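Local atomic coordinates of alanine racemase, biosynthetic (Pseudomonas aeruginosa PAO1, PDB entry 6A2F), a protein that belongs to the alanine racemase family, pairing an N-terminal TIM-barrel domain with a mainly beta C-terminal domain in a two-chain assembly. Residues Arg279-Pro282 with Ala283-Val287; Lys347-Ala350 with Arg351-Arg354; Glu176-Leu179 with Gly180-Leu184. One frame throughout, in Å; residues are numbered along the deposited sequence.

Interaction 1 of 3, residues Arg279-Pro282 with Ala283-Val287; sequences RTAP and AGTPV. With ACT (acetate ion), chain E.
P282 and T285 are the ends of a type II beta turn, with A283 and G284 at its corners. The turn brings the loop after strand 264-269 round into strand 286-289. It is closed by T285 N, which donates to P282 O over 3.2 Å. G284 has a positive phi of 100°, as expected at the third position of such a turn.

The T285 hydroxyl adds a second bond to the same acceptor. T285 OG1 donates to P282 O at 2.8 Å. OG1 is anti to the carbonyl carbon of T285 and beside its backbone N (chi1 -61°), which lets both donors reach one oxygen. Each is tilted from the carbonyl plane, OG1 by 20° and N by rather more. The hydroxyl also rests on the proline ring, with T285 OG1 3.3 Å from P282 CD. The P282 and T285 side chains cross at about a right angle. A281 CB comes up to T285 OG1 at 3.9 Å. Beyond the turn, T285 pairs by its backbone with L296 and packs on V333 and A336 of helix 330-336.

R279 extends its chain away from the turn. Its NH2 donates to OXT of an acetate ion at 2.6 Å. The acetate sits at the guanidinium edge, with its carboxylate carbon in the guanidinium plane. It probably came from the crystallisation liquor. R279 NH1 bonds to T339 of the second subunit, and R279 N to E343 of that subunit.

Two bonds from a single residue grip P282 O and fix the rotation of the T285 hydroxyl. At the other end, the negative acetate probably offsets part of the positive charge on R279.

Interaction 2 of 3, residues Lys347-Ala350 with Arg351-Arg354; sequences KVTA and RVPR
The guanidinium of R354 has V348 CG1 over one face, 3.4 Å above its plane and shifted toward the rim. At its edge, in the plane, lie the carbonyl carbon of T349 and V352 O. Within this loop three backbone oxygens accept hydrogen bonds from the group, and G39 O is a further acceptor, bonded to R354 NH2. R354 NH2 also donates to V348 O at 2.8 Å, with the oxygen tilted 18° from the guanidinium plane. R354 NH1 gives a longer bond, 3.1 Å, to T349 O. Its other bond, to V352 O at 2.7 Å, lies in both the guanidinium and the carbonyl planes. The R354 chain bends at chi2 (-62°), which folds the group back over the preceding loop.

T349 O has two donors on opposite faces of its carbonyl plane. One is R354 NH1. The other is V352 N, at 3.0 Å, which closes a type I beta turn from T349 to V352. A water donates to both A350 O and V352 O and bridges the two. Beside the turn, V348 CG1 packs on V352 CB at 3.8 Å.

The T349 and R351 side chains lie side by side and point the same way, with T349 OG1 3.7 Å from R351 CG. The T349 hydroxyl bonds to A274 O. R351 forms salt bridges with D303 and D275, and with E63 of the second subunit. Its CG sits between the backbone N and the carbonyl carbon (chi1 75°), and the chain then runs out extended.

The type I turn is braced by an arginine two residues beyond it, which bonds back to T349 O and V352 O. It joins helix 341-346 to strand 354-356 in the C-terminal domain. The R351 side chain is about 7 Å from a bound D-lysine, and its partner D303 lines a D-lysine pocket.

Interaction 3 of 3, residues Glu176-Leu179 with Gly180-Leu184; sequences ESFL and GLLDL
G180 N donates to E176 O at 3.0 Å, the last bond here with alpha-helical spacing. A weak second bond runs from G180 N to S177 O. The next two bonds each span three residues: L181 N to F178 O at 3.1 Å, and L182 N to L179 O at the same length. Both donors lie well above the planes of the carbonyls they meet. The L182 bond closes a type I turn from L179 to L182, and a second type I turn follows from L181 to L184. Helix 169-179 thus ends in successive tight turns on the way to strand 189-190 of the TIM-barrel domain.

The apolar contacts centre on L182. Its CD2 meets the F178 ring obliquely, 3.9 Å from F178 CE1. Its CD1 touches L179 CD2 at 3.8 Å. The first torsion of F178 sets CG anti to the backbone N (chi1 -168°), which turns the ring so that CE1 reaches L182 CD2. F178, L181 and L182 all pack on L156 of strand 151-157.

Polar links to helix 135-145 run to R139, outside both segments. R139 NH1 bonds to G180 O, and R139 NH2 forms a salt bridge with D183 OD2.

Interaction 3 comes first along the chain, interaction 1 next and interaction 2 last. They run in series, and none nests within or crosses another. Each closes tight turns, one in interactions 1 and 2 and two in interaction 3. Residues 176-184 end a helix, 279-287 lead into strand 286-289, and the loop of interaction 2 leads into strand 354-356. Interaction 3 belongs to the N-terminal domain, across the chain's centre from the other two. Interactions 1 and 2 share the C-terminal domain, their nearest atoms about 9 Å apart. Both reach the second subunit. There E343 bonds R279 N of interaction 1. In its own chain E343 pairs with K347, joining interaction 1 of one subunit to interaction 2 of the other.

Interaction 1 of 3, residues Arg279-Pro282 with Ala283-Val287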
loop_
_atom_site.group_PDB
_atom_site.type_symbol
_atom_site.label_atom_id
_atom_site.label_comp_id
_atom_site.label_asym_id
_atom_site.label_seq_id
_atom_site.Cartn_x
_atom_site.Cartn_y
_atom_site.Cartn_z
ATOM N N ARG A 279 7.824 -1.009 -4.159
ATOM C CA ARG A 279 8.277 -0.711 -5.520
ATOM C C ARG A 279 9.798 -0.685 -5.643
ATOM O O ARG A 279 10.346 -1.098 -6.671
ATOM C CB ARG A 279 7.702 0.610 -6.032
ATOM C CG ARG A 279 8.273 1.006 -7.381
ATOM C CD ARG A 279 7.756 2.326 -7.918
ATOM N NE ARG A 279 8.540 2.698 -9.091
ATOM C CZ ARG A 279 9.660 3.414 -9.051
ATOM N NH1 ARG A 279 10.133 3.873 -7.898
ATOM N NH2 ARG A 279 10.309 3.679 -10.173
ATOM N N THR A 280 10.467 -0.198 -4.599
ATOM C CA THR A 280 11.912 0.046 -4.638
ATOM C C THR A 280 12.756 -1.159 -4.195
ATOM O O THR A 280 13.975 -1.047 -4.052
ATOM C CB THR A 280 12.300 1.297 -3.813
ATOM O OG1 THR A 280 11.791 1.175 -2.479
ATOM C CG2 THR A 280 11.727 2.558 -4.451
ATOM N N ALA A 281 12.105 -2.303 -3.983
ATOM C CA ALA A 281 12.797 -3.546 -3.648
ATOM C C ALA A 281 14.024 -3.708 -4.539
ATOM O O ALA A 281 13.889 -3.840 -5.757
ATOM C CB ALA A 281 11.866 -4.739 -3.799
ATOM N N PRO A 282 15.226 -3.668 -3.935
ATOM C CA PRO A 282 16.464 -3.714 -4.711
ATOM C C PRO A 282 16.826 -5.120 -5.188
ATOM O O PRO A 282 16.214 -6.106 -4.760
ATOM C CB PRO A 282 17.517 -3.206 -3.721
ATOM C CG PRO A 282 16.979 -3.572 -2.381
ATOM C CD PRO A 282 15.479 -3.550 -2.485
ATOM N N ALA A 283 17.813 -5.190 -6.080
ATOM C CA ALA A 283 18.393 -6.449 -6.511
ATOM C C ALA A 283 18.910 -7.204 -5.285
ATOM O O ALA A 283 19.579 -6.622 -4.426
ATOM C CB ALA A 283 19.518 -6.193 -7.503
ATOM N N GLY A 284 18.578 -8.489 -5.199
ATOM C CA GLY A 284 19.002 -9.314 -4.067
ATOM C C GLY A 284 17.942 -9.525 -2.996
ATOM O O GLY A 284 18.176 -10.251 -2.024
ATOM N N THR A 285 16.788 -8.876 -3.161
ATOM C CA THR A 285 15.632 -9.119 -2.301
ATOM C C THR A 285 15.204 -10.577 -2.496
ATOM O O THR A 285 15.010 -11.019 -3.630
ATOM C CB THR A 285 14.471 -8.158 -2.627
ATOM O OG1 THR A 285 14.894 -6.811 -2.410
ATOM C CG2 THR A 285 13.264 -8.442 -1.754
ATOM N N PRO A 286 15.086 -11.333 -1.391
ATOM C CA PRO A 286 14.830 -12.769 -1.488
ATOM C C PRO A 286 13.402 -13.121 -1.907
ATOM O O PRO A 286 12.449 -12.378 -1.614
ATOM C CB PRO A 286 15.099 -13.266 -0.065
ATOM C CG PRO A 286 14.803 -12.089 0.800
ATOM C CD PRO A 286 15.264 -10.897 0.007
ATOM N N VAL A 287 13.279 -14.256 -2.593
ATOM C CA VAL A 287 11.992 -14.824 -2.971
ATOM C C VAL A 287 12.107 -16.356 -3.015
ATOM O O VAL A 287 13.214 -16.897 -3.120
ATOM C CB VAL A 287 11.501 -14.240 -4.318
ATOM C CG1 VAL A 287 11.924 -15.113 -5.494
ATOM C CG2 VAL A 287 9.996 -14.050 -4.300
HETATM C C ACT E . 8.920 2.896 -13.090
HETATM O O ACT E . 7.805 2.570 -12.617
HETATM O OXT ACT E . 9.986 2.604 -12.510
HETATM C CH3 ACT E . 8.994 3.655 -14.386
#

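Interaction 2 of 3, residues Lys347-Ala350 with Arg351-Arg354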
loop_
_atom_site.group_PDB
_atom_site.type_symbol
_atom_site.label_atom_id
_atom_site.label_comp_id
_atom_site.label_asym_id
_atom_site.label_seq_id
_atom_site.Cartn_x
_atom_site.Cartn_y
_atom_site.Cartn_z
ATOM N N LYS A 347 -0.093 -3.246 4.094
ATOM C CA LYS A 347 -0.328 -2.602 2.798
ATOM C C LYS A 347 -0.700 -3.542 1.650
ATOM O O LYS A 347 -0.802 -3.111 0.494
ATOM C CB LYS A 347 0.842 -1.706 2.400
ATOM C CG LYS A 347 0.744 -0.328 3.011
ATOM C CD LYS A 347 1.381 0.715 2.113
ATOM C CE LYS A 347 2.723 1.160 2.652
ATOM N NZ LYS A 347 3.107 2.475 2.072
ATOM N N VAL A 348 -0.902 -4.817 1.967
ATOM C CA VAL A 348 -1.461 -5.752 0.998
ATOM C C VAL A 348 -2.866 -5.251 0.623
ATOM O O VAL A 348 -3.765 -5.181 1.467
ATOM C CB VAL A 348 -1.473 -7.196 1.548
ATOM C CG1 VAL A 348 -2.125 -8.145 0.559
ATOM C CG2 VAL A 348 -0.058 -7.651 1.875
ATOM N N THR A 349 -3.035 -4.880 -0.643
ATOM C CA THR A 349 -4.214 -4.116 -1.087
ATOM C C THR A 349 -5.470 -4.962 -1.285
ATOM O O THR A 349 -5.399 -6.190 -1.350
ATOM C CB THR A 349 -3.926 -3.347 -2.392
ATOM O OG1 THR A 349 -3.459 -4.266 -3.390
ATOM C CG2 THR A 349 -2.878 -2.261 -2.162
ATOM N N ALA A 350 -6.611 -4.281 -1.399
ATOM C CA ALA A 350 -7.925 -4.920 -1.524
ATOM C C ALA A 350 -8.013 -5.938 -2.660
ATOM O O ALA A 350 -8.710 -6.949 -2.538
ATOM C CB ALA A 350 -9.020 -3.873 -1.667
ATOM N N ARG A 351 -7.294 -5.684 -3.752
ATOM C CA ARG A 351 -7.371 -6.554 -4.925
ATOM C C ARG A 351 -6.643 -7.888 -4.767
ATOM O O ARG A 351 -6.781 -8.772 -5.608
ATOM C CB ARG A 351 -6.888 -5.825 -6.172
ATOM C CG ARG A 351 -5.387 -5.661 -6.272
ATOM C CD ARG A 351 -5.054 -5.190 -7.672
ATOM N NE ARG A 351 -3.626 -5.241 -7.929
ATOM C CZ ARG A 351 -3.084 -5.133 -9.132
ATOM N NH1 ARG A 351 -1.767 -5.189 -9.255
ATOM N NH2 ARG A 351 -3.851 -4.974 -10.205
ATOM N N VAL A 352 -5.861 -8.025 -3.701
ATOM C CA VAL A 352 -5.276 -9.314 -3.347
ATOM C C VAL A 352 -6.291 -10.070 -2.495
ATOM O O VAL A 352 -6.559 -9.674 -1.358
ATOM C CB VAL A 352 -3.956 -9.155 -2.566
ATOM C CG1 VAL A 352 -3.355 -10.518 -2.243
ATOM C CG2 VAL A 352 -2.976 -8.297 -3.351
ATOM N N PRO A 353 -6.883 -11.146 -3.047
ATOM C CA PRO A 353 -7.870 -11.898 -2.271
ATOM C C PRO A 353 -7.252 -12.554 -1.046
ATOM O O PRO A 353 -6.090 -12.960 -1.074
ATOM C CB PRO A 353 -8.374 -12.963 -3.257
ATOM C CG PRO A 353 -7.358 -13.026 -4.340
ATOM C CD PRO A 353 -6.757 -11.655 -4.425
ATOM N N ARG A 354 -8.030 -12.636 0.025
ATOM C CA ARG A 354 -7.602 -13.316 1.231
ATOM C C ARG A 354 -8.284 -14.682 1.296
ATOM O O ARG A 354 -9.500 -14.773 1.118
ATOM C CB ARG A 354 -7.944 -12.478 2.475
ATOM C CG ARG A 354 -7.569 -10.994 2.411
ATOM C CD ARG A 354 -6.067 -10.789 2.264
ATOM N NE ARG A 354 -5.588 -9.531 2.833
ATOM C CZ ARG A 354 -5.438 -8.392 2.158
ATOM N NH1 ARG A 354 -5.739 -8.319 0.867
ATOM N NH2 ARG A 354 -4.979 -7.315 2.781
HETATM O O HOH W 1 -8.814 -8.603 -0.377
#

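Interaction 3 of 3, residues Glu176-Leu179 with Gly180-Leu184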
loop_
_atom_site.group_PDB
_atom_site.type_symbol
_atom_site.label_atom_id
_atom_site.label_comp_id
_atom_site.label_asym_id
_atom_site.label_seq_id
_atom_site.Cartn_x
_atom_site.Cartn_y
_atom_site.Cartn_z
ATOM N N GLU A 176 10.355 5.281 33.658
ATOM C CA GLU A 176 10.433 6.115 34.859
ATOM C C GLU A 176 9.361 7.197 34.870
ATOM O O GLU A 176 8.781 7.485 35.920
ATOM C CB GLU A 176 11.826 6.736 35.008
ATOM C CG GLU A 176 12.852 5.807 35.642
ATOM C CD GLU A 176 14.282 6.306 35.498
ATOM O OE1 GLU A 176 14.490 7.535 35.348
ATOM O OE2 GLU A 176 15.205 5.463 35.536
ATOM N N SER A 177 9.104 7.786 33.702
ATOM C CA SER A 177 8.035 8.768 33.537
ATOM C C SER A 177 6.674 8.159 33.889
ATOM O O SER A 177 5.910 8.741 34.659
ATOM C CB SER A 177 8.024 9.307 32.105
ATOM O OG SER A 177 6.896 10.137 31.879
ATOM N N PHE A 178 6.398 6.984 33.323
ATOM C CA PHE A 178 5.176 6.227 33.581
ATOM C C PHE A 178 5.029 5.912 35.070
ATOM O O PHE A 178 3.992 6.210 35.664
ATOM C CB PHE A 178 5.174 4.933 32.747
ATOM C CG PHE A 178 3.847 4.213 32.719
ATOM C CD1 PHE A 178 3.468 3.364 33.760
ATOM C CD2 PHE A 178 2.985 4.362 31.637
ATOM C CE1 PHE A 178 2.252 2.697 33.731
ATOM C CE2 PHE A 178 1.768 3.694 31.599
ATOM C CZ PHE A 178 1.403 2.859 32.646
ATOM N N LEU A 179 6.074 5.328 35.661
ATOM C CA LEU A 179 6.069 4.925 37.070
ATOM C C LEU A 179 5.900 6.102 38.033
ATOM O O LEU A 179 5.351 5.941 39.126
ATOM C CB LEU A 179 7.343 4.148 37.418
ATOM C CG LEU A 179 7.540 2.743 36.832
ATOM C CD1 LEU A 179 8.997 2.325 36.957
ATOM C CD2 LEU A 179 6.628 1.712 37.485
ATOM N N GLY A 180 6.369 7.278 37.621
ATOM C CA GLY A 180 6.251 8.487 38.431
ATOM C C GLY A 180 4.826 8.997 38.589
ATOM O O GLY A 180 4.593 9.996 39.272
ATOM N N LEU A 181 3.873 8.319 37.954
ATOM C CA LEU A 181 2.467 8.694 38.063
ATOM C C LEU A 181 1.642 7.679 38.852
ATOM O O LEU A 181 0.455 7.895 39.095
ATOM C CB LEU A 181 1.850 8.905 36.676
ATOM C CG LEU A 181 2.321 10.084 35.820
ATOM C CD1 LEU A 181 1.766 9.934 34.413
ATOM C CD2 LEU A 181 1.916 11.423 36.419
ATOM N N LEU A 182 2.276 6.586 39.270
ATOM C CA LEU A 182 1.552 5.473 39.885
ATOM C C LEU A 182 1.178 5.695 41.359
ATOM O O LEU A 182 0.672 4.792 42.030
ATOM C CB LEU A 182 2.291 4.144 39.660
ATOM C CG LEU A 182 2.519 3.699 38.197
ATOM C CD1 LEU A 182 2.901 2.224 38.130
ATOM C CD2 LEU A 182 1.314 3.968 37.301
ATOM N N ASP A 183 1.413 6.913 41.845
ATOM C CA ASP A 183 0.855 7.363 43.119
ATOM C C ASP A 183 -0.625 7.734 42.954
ATOM O O ASP A 183 -1.376 7.763 43.933
ATOM C CB ASP A 183 1.641 8.558 43.660
ATOM C CG ASP A 183 1.717 9.703 42.666
ATOM O OD1 ASP A 183 2.509 9.610 41.703
ATOM O OD2 ASP A 183 0.987 10.699 42.847
ATOM N N LEU A 184 -1.031 8.012 41.712
ATOM C CA LEU A 184 -2.416 8.356 41.382
ATOM C C LEU A 184 -3.294 7.117 41.252
ATOM O O LEU A 184 -2.830 6.056 40.830
ATOM C CB LEU A 184 -2.485 9.155 40.076
ATOM C CG LEU A 184 -1.747 10.491 39.958
ATOM C CD1 LEU A 184 -1.704 10.927 38.499
ATOM C CD2 LEU A 184 -2.382 11.561 40.835
#